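Local coordinates for ESAT-6-like protein MAB_3112 (Mycobacterium abscessus, PDB 4I0X) that is of unknown function but forms a complex with its partner MAB_3113 as a WXG100-family, ESAT-6-like protein and is probably secreted, at residues S9-A12 against A13-D17; Q31-F34 against G35-G39; Q18-A21 against G22-L26. The protein carries 4 engineered substitutions. All coordinates share one frame; numbering follows the deposited sequence.

Helix 4-32 opens the chain and carries contact 1 and contact 3 in direct succession; contact 2 follows at its far end, where the chain leaves the helix and turns toward helix 40-72. The three lie in series and none nests in or crosses another. Contacts 1 and 3, with centres about 14 Å apart, are made of successive turns of one helix and close no loop. Contact 2 forms the bend at the hairpin tip, its centre about 33 Å from that of contact 1 and on the opposite side of the chain's centre. Residues of all three pack on helix 40-72 and on the chain of MAB_3113, which ties these local turns to both.

Contact 1: residues S9-A12 against A13-D17; sequences SKFA and ASLAD
F11 and L15, one helical turn apart, illustrate how an i to i+4 pair lines a helix surface. L15 sends its CB back toward the preceding turn, whereas the CB of F11 points away from the 13-17 segment and the ring alone swings near it. With CG of F11 anti to the backbone N (chi1 -173°), the ring stands out from the helix and its CE1 meets CD2 of L15 at 4.4 Å. L15, with a like first torsion of 177°, brings its branch up to the ring. The methyl approaches obliquely, and the touch is a loose apolar one.

The backbone sets the spacing beneath this pair. L15 N binds F11 O at 2.9 Å, in a bond that is nearly straight at both ends, and CB of L15 rests 3.5 Å from the same F11 O. The neighbouring residues repeat the i to i+4 bond: A13 N reaches S9 O at 3.1 Å, S14 N reaches K10 O at 2.9 Å and A16 N reaches A12 O at 3.0 Å. The small side chains A13, S14 and A16 lie close over the oxygens that their own N-H groups bind, with CB of A13 3.3 Å from S9 O.

S9 and A16 touch helix 40-72, where S9 OG is hydrogen-bonded to A67 O; F11 and A12 pack on Q36 and L37 of the MAB_3113 chain, and L15 meets both, through L63 and through N33 of MAB_3113. The chemistry is thus divided: backbone bonds hold the helix, while the F11-L15 pair adds a modest apolar contact at the interface with MAB_3113.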
ATOM      1  N   SER A   9      -1.522  14.582 -10.678  1.00 15.67           N
ATOM      2  CA  SER A   9      -0.418  14.905  -9.799  1.00 15.04           C
ATOM      3  C   SER A   9      -0.905  15.120  -8.374  1.00 15.39           C
ATOM      4  O   SER A   9      -0.256  14.700  -7.416  1.00 16.28           O
ATOM      5  CB  SER A   9       0.340  16.128 -10.284  1.00 17.14           C
ATOM      6  OG  SER A   9       1.396  16.420  -9.384  1.00 17.90           O
ATOM      7  N   LYS A  10      -2.037  15.790  -8.237  1.00 15.72           N
ATOM      8  CA  LYS A  10      -2.614  16.077  -6.924  1.00 16.67           C
ATOM      9  C   LYS A  10      -3.143  14.806  -6.320  1.00 13.94           C
ATOM     10  O   LYS A  10      -3.011  14.565  -5.109  1.00 17.46           O
ATOM     11  CB  LYS A  10      -3.725  17.123  -7.011  1.00 15.78           C
ATOM     12  CG  LYS A  10      -3.225  18.484  -7.437  1.00 21.87           C
ATOM     13  CD  LYS A  10      -4.343  19.519  -7.474  1.00 32.21           C
ATOM     14  CE  LYS A  10      -4.661  19.979  -6.067  1.00 43.62           C
ATOM     15  NZ  LYS A  10      -5.633  21.094  -6.042  1.00 48.65           N
ATOM     16  N   PHE A  11      -3.703  13.957  -7.166  1.00 14.19           N
ATOM     17  CA  PHE A  11      -4.255  12.690  -6.678  1.00 13.91           C
ATOM     18  C   PHE A  11      -3.140  11.799  -6.140  1.00 17.69           C
ATOM     19  O   PHE A  11      -3.212  11.301  -5.015  1.00 13.61           O
ATOM     20  CB  PHE A  11      -4.994  11.993  -7.799  1.00 19.65           C
ATOM     21  CG  PHE A  11      -5.748  10.765  -7.364  1.00 22.34           C
ATOM     22  CD1 PHE A  11      -5.074   9.597  -7.075  1.00 30.05           C
ATOM     23  CD2 PHE A  11      -7.125  10.775  -7.267  1.00 29.86           C
ATOM     24  CE1 PHE A  11      -5.768   8.448  -6.687  1.00 33.13           C
ATOM     25  CE2 PHE A  11      -7.819   9.627  -6.870  1.00 31.78           C
ATOM     26  CZ  PHE A  11      -7.127   8.474  -6.588  1.00 15.83           C
ATOM     27  N   ALA A  12      -2.097  11.605  -6.933  1.00 16.11           N
ATOM     28  CA  ALA A  12      -0.965  10.786  -6.503  1.00 17.12           C
ATOM     29  C   ALA A  12      -0.315  11.340  -5.205  1.00 14.00           C
ATOM     30  O   ALA A  12       0.035  10.591  -4.306  1.00 15.53           O
ATOM     31  CB  ALA A  12       0.057  10.721  -7.622  1.00 13.14           C
ATOM     32  N   ALA A  13      -0.143  12.658  -5.132  1.00 12.09           N
ATOM     33  CA  ALA A  13       0.465  13.285  -3.977  1.00 14.42           C
ATOM     34  C   ALA A  13      -0.386  13.079  -2.730  1.00 15.48           C
ATOM     35  O   ALA A  13       0.132  12.736  -1.668  1.00 11.52           O
ATOM     36  CB  ALA A  13       0.666  14.746  -4.213  1.00 16.76           C
ATOM     37  N   SER A  14      -1.689  13.268  -2.869  1.00 13.11           N
ATOM     38  CA  SER A  14      -2.616  13.076  -1.744  1.00 15.60           C
ATOM     39  C   SER A  14      -2.619  11.624  -1.259  1.00 14.43           C
ATOM     40  O   SER A  14      -2.612  11.368  -0.052  1.00 12.32           O
ATOM     41  CB  SER A  14      -4.039  13.502  -2.137  1.00 13.12           C
ATOM     42  OG  SER A  14      -4.907  13.432  -1.020  1.00 16.45           O
ATOM     43  N   LEU A  15      -2.647  10.675  -2.193  1.00 11.88           N
ATOM     44  CA  LEU A  15      -2.645   9.280  -1.826  1.00 10.62           C
ATOM     45  C   LEU A  15      -1.344   8.932  -1.110  1.00 16.52           C
ATOM     46  O   LEU A  15      -1.364   8.191  -0.150  1.00 14.47           O
ATOM     47  CB  LEU A  15      -2.839   8.407  -3.058  1.00 13.25           C
ATOM     48  CG  LEU A  15      -2.785   6.895  -2.820  1.00 18.57           C
ATOM     49  CD1 LEU A  15      -3.873   6.429  -1.833  1.00 18.01           C
ATOM     50  CD2 LEU A  15      -2.932   6.170  -4.170  1.00 24.38           C
ATOM     51  N   ALA A  16      -0.213   9.460  -1.591  1.00 15.35           N
ATOM     52  CA  ALA A  16       1.088   9.281  -0.917  1.00 10.88           C
ATOM     53  C   ALA A  16       1.031   9.742   0.545  1.00 10.06           C
ATOM     54  O   ALA A  16       1.441   9.009   1.444  1.00 11.11           O
ATOM     55  CB  ALA A  16       2.231  10.028  -1.685  1.00 17.44           C
ATOM     56  N   ASP A  17       0.503  10.948   0.789  1.00 10.64           N
ATOM     57  CA  ASP A  17       0.395  11.467   2.142  1.00 11.20           C
ATOM     58  C   ASP A  17      -0.456  10.552   3.035  1.00 19.49           C
ATOM     59  O   ASP A  17      -0.088  10.264   4.168  1.00 11.02           O
ATOM     60  CB  ASP A  17      -0.214  12.867   2.177  1.00 16.76           C
ATOM     61  CG  ASP A  17       0.777  13.971   1.759  1.00 22.17           C
ATOM     62  OD1 ASP A  17       1.975  13.661   1.515  1.00 21.47           O
ATOM     63  OD2 ASP A  17       0.325  15.146   1.678  1.00 21.96           O
TER

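Contact 2: residues Q31-F34 against G35-G39; sequences QSLF and GVWKG. Engineered in segment 35-39: K38 (natural residue Arg).
W37 packs against L33 and F34 where the chain leaves helix 4-32, and its side chain can be followed outward. CB sits 3.3 Å from the carbonyl O of L33, the same oxygen that accepts the W37 backbone N-H at 2.9 Å, in the carbonyl plane. A first torsion of -172° then lays the indole alongside F34, both side chains pointing the same way. CE3 meets two neighbours: CB of L33 comes to the edge of the indole at 4.3 Å, and CE1 of F34 approaches obliquely at 4.2 Å. Past CE3 the ring turns to partners outside the segments, stacking edge-to-face with Y45 and touching A42 of helix 40-72 and I16 of the MAB_3113 chain.

V36 N adds a second, weak bond to L33 O. The engineered K38 folds back through its bend at chi2, passing CE 3.3 Å from F34 O and bringing NZ to F34 O at 3.0 Å, in the carbonyl plane.

W37, K38 and G39 occupy the WXG position of the family, in the turn between the two helices. L33 O thus has backbone donors and F34 O receives the engineered lysine in this construct, while apolar contacts hold the indole between L33, F34, helix 40-72 and the partner chain.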
ATOM      1  N   GLN A  31       3.318  -3.260  16.158  1.00 12.32           N
ATOM      2  CA  GLN A  31       4.343  -3.413  17.185  1.00 16.66           C
ATOM      3  C   GLN A  31       3.731  -3.543  18.586  1.00 20.09           C
ATOM      4  O   GLN A  31       4.279  -4.248  19.416  1.00 13.28           O
ATOM      5  CB  GLN A  31       5.335  -2.243  17.188  1.00 21.65           C
ATOM      6  CG  GLN A  31       6.111  -2.087  15.883  1.00 29.01           C
ATOM      7  CD  GLN A  31       6.630  -3.413  15.327  1.00 33.46           C
ATOM      8  OE1 GLN A  31       7.155  -4.266  16.061  1.00 35.41           O
ATOM      9  NE2 GLN A  31       6.491  -3.586  14.016  1.00 29.13           N
ATOM     10  N   SER A  32       2.610  -2.876  18.863  1.00 12.92           N
ATOM     11  CA  SER A  32       2.057  -2.953  20.226  1.00 14.18           C
ATOM     12  C   SER A  32       1.575  -4.377  20.537  1.00 13.69           C
ATOM     13  O   SER A  32       1.424  -4.734  21.716  1.00 14.76           O
ATOM     14  CB  SER A  32       0.908  -1.956  20.433  1.00 15.02           C
ATOM     15  OG  SER A  32      -0.275  -2.420  19.788  1.00 16.08           O
ATOM     16  N   LEU A  33       1.300  -5.180  19.507  1.00 12.34           N
ATOM     17  CA  LEU A  33       0.788  -6.538  19.785  1.00 15.84           C
ATOM     18  C   LEU A  33       1.834  -7.461  20.409  1.00 15.21           C
ATOM     19  O   LEU A  33       1.486  -8.423  21.087  1.00 17.52           O
ATOM     20  CB  LEU A  33       0.275  -7.200  18.522  1.00 11.08           C
ATOM     21  CG  LEU A  33      -0.907  -6.529  17.850  1.00 13.91           C
ATOM     22  CD1 LEU A  33      -1.074  -7.254  16.535  1.00 13.20           C
ATOM     23  CD2 LEU A  33      -2.179  -6.581  18.726  1.00 15.42           C
ATOM     24  N   PHE A  34       3.113  -7.165  20.187  1.00 14.42           N
ATOM     25  CA  PHE A  34       4.172  -8.116  20.502  1.00 13.75           C
ATOM     26  C   PHE A  34       4.598  -8.091  21.944  1.00 20.67           C
ATOM     27  O   PHE A  34       5.279  -9.006  22.407  1.00 24.11           O
ATOM     28  CB  PHE A  34       5.363  -7.921  19.558  1.00 15.15           C
ATOM     29  CG  PHE A  34       5.004  -8.140  18.131  1.00 17.61           C
ATOM     30  CD1 PHE A  34       4.192  -9.194  17.774  1.00 14.74           C
ATOM     31  CD2 PHE A  34       5.431  -7.272  17.143  1.00 16.36           C
ATOM     32  CE1 PHE A  34       3.858  -9.397  16.457  1.00 18.36           C
ATOM     33  CE2 PHE A  34       5.062  -7.469  15.821  1.00 11.27           C
ATOM     34  CZ  PHE A  34       4.292  -8.517  15.485  1.00 17.67           C
ATOM     35  N   GLY A  35       4.145  -7.067  22.671  1.00 23.41           N
ATOM     36  CA  GLY A  35       4.284  -7.029  24.102  1.00 21.03           C
ATOM     37  C   GLY A  35       3.607  -8.200  24.781  1.00 20.95           C
ATOM     38  O   GLY A  35       4.111  -8.708  25.798  1.00 18.02           O
ATOM     39  N   VAL A  36       2.492  -8.675  24.227  1.00 15.79           N
ATOM     40  CA  VAL A  36       1.827  -9.844  24.814  1.00 26.29           C
ATOM     41  C   VAL A  36       1.833 -11.071  23.912  1.00 17.32           C
ATOM     42  O   VAL A  36       1.888 -12.208  24.396  1.00 22.54           O
ATOM     43  CB  VAL A  36       0.361  -9.584  25.191  1.00 36.45           C
ATOM     44  CG1 VAL A  36       0.255  -8.507  26.290  1.00 48.52           C
ATOM     45  CG2 VAL A  36      -0.438  -9.235  23.953  1.00 40.19           C
ATOM     46  N   TRP A  37       1.770 -10.861  22.615  1.00 16.37           N
ATOM     47  CA  TRP A  37       1.654 -11.996  21.700  1.00 14.43           C
ATOM     48  C   TRP A  37       3.024 -12.549  21.372  1.00 13.42           C
ATOM     49  O   TRP A  37       3.854 -11.848  20.792  1.00 15.31           O
ATOM     50  CB  TRP A  37       0.911 -11.561  20.466  1.00 13.53           C
ATOM     51  CG  TRP A  37       0.549 -12.634  19.511  1.00 16.94           C
ATOM     52  CD1 TRP A  37       0.404 -13.994  19.756  1.00 13.24           C
ATOM     53  CD2 TRP A  37       0.281 -12.445  18.123  1.00 18.55           C
ATOM     54  NE1 TRP A  37       0.022 -14.637  18.613  1.00 14.51           N
ATOM     55  CE2 TRP A  37      -0.065 -13.717  17.588  1.00 12.27           C
ATOM     56  CE3 TRP A  37       0.256 -11.320  17.286  1.00 14.58           C
ATOM     57  CZ2 TRP A  37      -0.407 -13.890  16.265  1.00 13.56           C
ATOM     58  CZ3 TRP A  37      -0.090 -11.486  15.951  1.00 11.26           C
ATOM     59  CH2 TRP A  37      -0.423 -12.765  15.446  1.00 14.94           C
ATOM     60  N   LYS A  38       3.244 -13.802  21.790  1.00 15.74           N
ATOM     61  CA  LYS A  38       4.502 -14.521  21.599  1.00 14.39           C
ATOM     62  C   LYS A  38       4.287 -15.847  20.821  1.00 19.69           C
ATOM     63  O   LYS A  38       3.181 -16.357  20.739  1.00 16.37           O
ATOM     64  CB  LYS A  38       5.139 -14.868  22.951  1.00 20.13           C
ATOM     65  CG  LYS A  38       5.124 -13.747  23.986  1.00 19.89           C
ATOM     66  CD  LYS A  38       5.918 -12.537  23.500  1.00 21.55           C
ATOM     67  CE  LYS A  38       6.024 -11.437  24.566  1.00 24.01           C
ATOM     68  NZ  LYS A  38       7.110 -10.461  24.218  1.00 26.62           N
ATOM     69  N   GLY A  39       5.355 -16.399  20.268  1.00 15.81           N
ATOM     70  CA  GLY A  39       5.295 -17.686  19.606  1.00 14.61           C
ATOM     71  C   GLY A  39       5.374 -17.613  18.091  1.00 14.45           C
ATOM     72  O   GLY A  39       5.553 -16.535  17.489  1.00 19.36           O
TER

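Contact 3: residues Q18-A21 against G22-L26; sequences QMRA and GSNSL. Engineered in segment 22-26: N24 (natural residue Ser).
R20 and N24 meet on one flank of helix 4-32, and their contact shows that neighbours a turn apart need not bond through their polar ends. N24 is an engineered residue. Its ND2 lies 3.4 Å from R20 NH1, but both atoms are donors, so no hydrogen bond joins them. The amide and guanidinium planes are steeply inclined, 76° apart, and ND2 also passes the aliphatic part of the arginine, 4.0 Å from CG of R20. At a first torsion of -173° the R20 chain leads out from the helix before it bends at chi3. The guanidinium has a cation-pi partner in W60 of helix 40-72.

Backbone hydrogen bonds make up the second class. G22 N binds Q18 O at 2.9 Å, S23 N binds M19 O at 2.8 Å, N24 N binds R20 O at 3.0 Å and S25 N binds A21 O at 3.0 Å.

Close packing against these carbonyls is the third. CB of S23 rests 3.1 Å from M19 O, and CG of N24 lies 3.3 Å from R20 O. G22 has no side chain to place in this way.

Packing outside the segments completes the account: M19 meets V59 and L63 of helix 40-72, as well as V30 of the MAB_3113 chain, and S23 touches A56. The helix is held here by its main chain; the R20 charge is probably stabilised by the W60 ring, and the engineered amide lies beside it without a hydrogen bond between NH1 and ND2.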
ATOM      1  N   GLN A  18      -1.587  10.089   2.522  1.00 11.67           N
ATOM      2  CA  GLN A  18      -2.454   9.174   3.281  1.00 10.58           C
ATOM      3  C   GLN A  18      -1.830   7.797   3.532  1.00 10.53           C
ATOM      4  O   GLN A  18      -1.985   7.225   4.596  1.00  9.92           O
ATOM      5  CB  GLN A  18      -3.778   9.009   2.546  1.00 10.99           C
ATOM      6  CG  GLN A  18      -4.562  10.304   2.437  1.00 17.53           C
ATOM      7  CD  GLN A  18      -5.779  10.182   1.536  1.00 16.08           C
ATOM      8  OE1 GLN A  18      -6.815   9.672   1.938  1.00 13.61           O
ATOM      9  NE2 GLN A  18      -5.648  10.662   0.316  1.00 12.82           N
ATOM     10  N   MET A  19      -1.095   7.267   2.562  1.00 11.42           N
ATOM     11  CA  MET A  19      -0.428   5.972   2.739  1.00 15.35           C
ATOM     12  C   MET A  19       0.683   6.016   3.752  1.00 15.80           C
ATOM     13  O   MET A  19       0.866   5.071   4.547  1.00 16.56           O
ATOM     14  CB  MET A  19       0.093   5.466   1.404  1.00 19.48           C
ATOM     15  CG  MET A  19      -0.984   4.935   0.515  1.00 29.76           C
ATOM     16  SD  MET A  19      -0.311   4.085  -0.929  1.00 21.55           S
ATOM     17  CE  MET A  19       0.637   2.804  -0.078  1.00 16.81           C
ATOM     18  N   ARG A  20       1.400   7.140   3.781  1.00 14.14           N
ATOM     19  CA  ARG A  20       2.469   7.298   4.723  1.00 14.77           C
ATOM     20  C   ARG A  20       1.910   7.318   6.130  1.00 14.29           C
ATOM     21  O   ARG A  20       2.430   6.596   7.020  1.00 12.48           O
ATOM     22  CB  ARG A  20       3.277   8.583   4.480  1.00 19.76           C
ATOM     23  CG  ARG A  20       4.510   8.665   5.377  1.00 20.98           C
ATOM     24  CD  ARG A  20       5.240   9.981   5.219  1.00 36.38           C
ATOM     25  NE  ARG A  20       6.681   9.798   5.021  1.00 55.11           N
ATOM     26  CZ  ARG A  20       7.565   9.476   5.971  1.00 60.85           C
ATOM     27  NH1 ARG A  20       7.181   9.267   7.228  1.00 61.21           N
ATOM     28  NH2 ARG A  20       8.851   9.349   5.650  1.00 55.45           N
ATOM     29  N   ALA A  21       0.882   8.145   6.336  1.00 11.57           N
ATOM     30  CA  ALA A  21       0.198   8.222   7.620  1.00 15.40           C
ATOM     31  C   ALA A  21      -0.360   6.878   8.059  1.00 11.56           C
ATOM     32  O   ALA A  21      -0.215   6.481   9.229  1.00 15.61           O
ATOM     33  CB  ALA A  21      -0.890   9.211   7.565  1.00 19.25           C
ATOM     34  N   GLY A  22      -1.040   6.207   7.135  1.00 10.01           N
ATOM     35  CA  GLY A  22      -1.667   4.934   7.417  1.00 14.31           C
ATOM     36  C   GLY A  22      -0.665   3.876   7.780  1.00 12.67           C
ATOM     37  O   GLY A  22      -0.871   3.098   8.710  1.00 10.77           O
ATOM     38  N   SER A  23       0.399   3.814   6.996  1.00 13.55           N
ATOM     39  CA  SER A  23       1.483   2.901   7.247  1.00 16.54           C
ATOM     40  C   SER A  23       2.154   3.109   8.619  1.00 13.47           C
ATOM     41  O   SER A  23       2.457   2.150   9.317  1.00 19.37           O
ATOM     42  CB  SER A  23       2.527   3.049   6.145  1.00 20.76           C
ATOM     43  OG  SER A  23       3.538   2.075   6.318  1.00 28.59           O
ATOM     44  N   ASN A  24       2.419   4.355   8.994  1.00 10.41           N
ATOM     45  CA  ASN A  24       3.056   4.634  10.273  1.00 15.70           C
ATOM     46  C   ASN A  24       2.121   4.257  11.438  1.00 12.55           C
ATOM     47  O   ASN A  24       2.530   3.717  12.469  1.00 15.40           O
ATOM     48  CB  ASN A  24       3.452   6.106  10.338  1.00 22.31           C
ATOM     49  CG  ASN A  24       4.630   6.433   9.407  1.00 26.15           C
ATOM     50  OD1 ASN A  24       5.284   5.540   8.886  1.00 21.13           O
ATOM     51  ND2 ASN A  24       4.892   7.712   9.208  1.00 25.64           N
ATOM     52  N   SER A  25       0.855   4.572  11.257  1.00 12.70           N
ATOM     53  CA  SER A  25      -0.174   4.229  12.235  1.00 14.60           C
ATOM     54  C   SER A  25      -0.291   2.713  12.427  1.00 12.72           C
ATOM     55  O   SER A  25      -0.355   2.205  13.562  1.00 12.59           O
ATOM     56  CB  SER A  25      -1.520   4.860  11.844  1.00 17.39           C
ATOM     57  OG  SER A  25      -2.528   4.574  12.800  1.00 24.75           O
ATOM     58  N   LEU A  26      -0.259   1.975  11.342  1.00 10.19           N
ATOM     59  CA  LEU A  26      -0.383   0.529  11.435  1.00 14.78           C
ATOM     60  C   LEU A  26       0.861  -0.073  12.060  1.00 12.15           C
ATOM     61  O   LEU A  26       0.786  -1.055  12.743  1.00 14.05           O
ATOM     62  CB  LEU A  26      -0.580  -0.089  10.058  1.00 15.21           C
ATOM     63  CG  LEU A  26      -2.001  -0.115   9.563  1.00 19.07           C
ATOM     64  CD1 LEU A  26      -1.971  -0.381   8.075  1.00 21.02           C
ATOM     65  CD2 LEU A  26      -2.825  -1.173  10.343  1.00 16.47           C
TER